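Local coordinates for protein Atg1 tMIT (Kluyveromyces marxianus, PDB 4P1N) that is a serine/threonine protein kinase of autophagy, required for autophagosome formation and involved in cytoplasm-to-vacuole transport, represented here by its tandem MIT domains, at residues 16-21 / 140-145. Residues are numbered along the deposited sequence; the frame is centred on the assembly and turned at random.
Sequences SLSAKA and NILVQW
Ser18 meets Leu142 and Trp145 together, and with Ala21, almost a helical turn further on, it is the part of 16-21 that faces 140-145; Val14, Glu15 and Phe22 of the same helix extend the contact. The hydroxyl of Ser18 takes no polar partner from the other segment. With OG beside the backbone N and anti to the carbonyl carbon (chi1 -65°), it hydrogen-bonds back to the carbonyl oxygen of Val14 in its own helix, which satisfies this buried polar atom and ties it to the backbone. What it offers across the interface is therefore a van der Waals surface: OG lies 3.8 Å from CD2 of Leu142, while Ser18 CB stands 3.9 Å from CZ3 of Trp145. The benzo end of the indole also reaches the backbone, its CH2 coming within 3.8 Å of the Ser18 carbonyl oxygen, which approaches the ring obliquely. At Ala21 the methyl CB points toward helix 137-170 and makes a looser apolar contact, 4.4 Å from Trp145 CH2. The indole spans much of the gap because its CG is anti to the backbone N (chi1 -176°), carrying the six-membered ring across to the small residues. Its pyrrole side serves another interface, where NE1 donates a hydrogen bond to Gln144 OE1 of the second subunit. One side chain thus joins the packing within the chain to contact between the two copies. The segment axes approach to 11.2 Å and run roughly parallel, inclined by 30°, a wide spacing bridged by the large side chains of helix 137-170. Both helices belong to the first MIT domain, whose intervening helix 95-129 packs on Ala21 through Ile115 and Leu116, whereas helix 209-227 of the second MIT domain covers Ala19 and Lys20 with Trp221.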
loop_
_atom_site.group_PDB
_atom_site.type_symbol
_atom_site.label_atom_id
_atom_site.label_comp_id
_atom_site.label_asym_id
_atom_site.label_seq_id
_atom_site.Cartn_x
_atom_site.Cartn_y
_atom_site.Cartn_z
ATOM N N SER B 16 0.340 8.990 -8.208
ATOM C CA SER B 16 -0.796 9.216 -9.118
ATOM C C SER B 16 -1.455 7.885 -9.597
ATOM O O SER B 16 -2.665 7.741 -9.602
ATOM C CB SER B 16 -0.295 10.048 -10.316
ATOM O OG SER B 16 -1.303 10.220 -11.303
ATOM N N LEU B 17 -0.649 6.907 -9.978
ATOM C CA LEU B 17 -1.172 5.600 -10.311
ATOM C C LEU B 17 -1.780 4.924 -9.126
ATOM O O LEU B 17 -2.778 4.247 -9.281
ATOM C CB LEU B 17 -0.093 4.679 -10.924
ATOM C CG LEU B 17 0.299 5.164 -12.315
ATOM C CD1 LEU B 17 1.654 4.594 -12.737
ATOM C CD2 LEU B 17 -0.776 4.835 -13.352
ATOM N N SER B 18 -1.199 5.110 -7.952
ATOM C CA SER B 18 -1.682 4.457 -6.718
ATOM C C SER B 18 -3.006 5.045 -6.275
ATOM O O SER B 18 -3.866 4.332 -5.725
ATOM C CB SER B 18 -0.662 4.564 -5.588
ATOM O OG SER B 18 0.521 3.853 -5.905
ATOM N N ALA B 19 -3.197 6.328 -6.527
ATOM C CA ALA B 19 -4.510 6.934 -6.311
ATOM C C ALA B 19 -5.599 6.318 -7.186
ATOM O O ALA B 19 -6.729 5.997 -6.745
ATOM C CB ALA B 19 -4.425 8.429 -6.544
ATOM N N LYS B 20 -5.257 6.150 -8.442
ATOM C CA LYS B 20 -6.119 5.454 -9.376
ATOM C C LYS B 20 -6.398 3.993 -9.005
ATOM O O LYS B 20 -7.562 3.525 -9.089
ATOM C CB LYS B 20 -5.485 5.503 -10.773
ATOM C CG LYS B 20 -5.492 6.908 -11.378
ATOM C CD LYS B 20 -4.608 7.042 -12.618
ATOM C CE LYS B 20 -4.602 8.492 -13.067
ATOM N NZ LYS B 20 -3.653 8.659 -14.182
ATOM N N ALA B 21 -5.354 3.264 -8.606
ATOM C CA ALA B 21 -5.541 1.867 -8.186
ATOM C C ALA B 21 -6.423 1.829 -6.959
ATOM O O ALA B 21 -7.397 1.071 -6.877
ATOM C CB ALA B 21 -4.192 1.207 -7.912
ATOM N N ASN B 140 9.502 2.921 -1.719
ATOM C CA ASN B 140 9.542 1.549 -1.177
ATOM C C ASN B 140 8.231 1.131 -0.553
ATOM O O ASN B 140 7.674 0.072 -0.870
ATOM C CB ASN B 140 10.628 1.389 -0.129
ATOM C CG ASN B 140 11.709 0.458 -0.578
ATOM O OD1 ASN B 140 11.449 -0.693 -0.931
ATOM N ND2 ASN B 140 12.927 0.937 -0.564
ATOM N N ILE B 141 7.707 2.016 0.279
ATOM C CA ILE B 141 6.423 1.771 0.931
ATOM C C ILE B 141 5.328 1.599 -0.114
ATOM O O ILE B 141 4.628 0.580 -0.106
ATOM C CB ILE B 141 6.120 2.849 1.987
ATOM C CG1 ILE B 141 6.988 2.584 3.213
ATOM C CG2 ILE B 141 4.645 2.842 2.368
ATOM C CD1 ILE B 141 7.045 3.714 4.243
ATOM N N LEU B 142 5.237 2.536 -1.059
ATOM C CA LEU B 142 4.223 2.490 -2.097
ATOM C C LEU B 142 4.255 1.223 -2.879
ATOM O O LEU B 142 3.213 0.647 -3.200
ATOM C CB LEU B 142 4.376 3.625 -3.106
ATOM C CG LEU B 142 3.677 4.917 -2.774
ATOM C CD1 LEU B 142 3.908 5.895 -3.901
ATOM C CD2 LEU B 142 2.186 4.712 -2.604
ATOM N N VAL B 143 5.461 0.828 -3.256
ATOM C CA VAL B 143 5.647 -0.361 -4.031
ATOM C C VAL B 143 5.284 -1.619 -3.242
ATOM O O VAL B 143 4.647 -2.500 -3.804
ATOM C CB VAL B 143 7.068 -0.429 -4.613
ATOM C CG1 VAL B 143 7.314 -1.783 -5.276
ATOM C CG2 VAL B 143 7.252 0.698 -5.635
ATOM N N GLN B 144 5.672 -1.712 -1.969
ATOM C CA GLN B 144 5.116 -2.782 -1.119
ATOM C C GLN B 144 3.582 -2.819 -1.133
ATOM O O GLN B 144 2.979 -3.897 -1.343
ATOM C CB GLN B 144 5.661 -2.706 0.286
ATOM C CG GLN B 144 7.159 -3.059 0.309
ATOM C CD GLN B 144 7.753 -2.963 1.674
ATOM O OE1 GLN B 144 7.101 -2.510 2.617
ATOM N NE2 GLN B 144 9.025 -3.394 1.813
ATOM N N TRP B 145 2.955 -1.641 -0.988
ATOM C CA TRP B 145 1.499 -1.542 -1.079
ATOM C C TRP B 145 0.929 -2.033 -2.397
ATOM O O TRP B 145 -0.023 -2.810 -2.411
ATOM C CB TRP B 145 1.042 -0.116 -0.793
ATOM C CG TRP B 145 -0.440 0.046 -0.763
ATOM C CD1 TRP B 145 -1.322 -0.210 0.287
ATOM C CD2 TRP B 145 -1.254 0.457 -1.876
ATOM N NE1 TRP B 145 -2.624 0.070 -0.134
ATOM C CE2 TRP B 145 -2.593 0.485 -1.448
ATOM C CE3 TRP B 145 -0.962 0.865 -3.164
ATOM C CZ2 TRP B 145 -3.642 0.862 -2.305
ATOM C CZ3 TRP B 145 -2.010 1.282 -4.002
ATOM C CH2 TRP B 145 -3.317 1.266 -3.570
#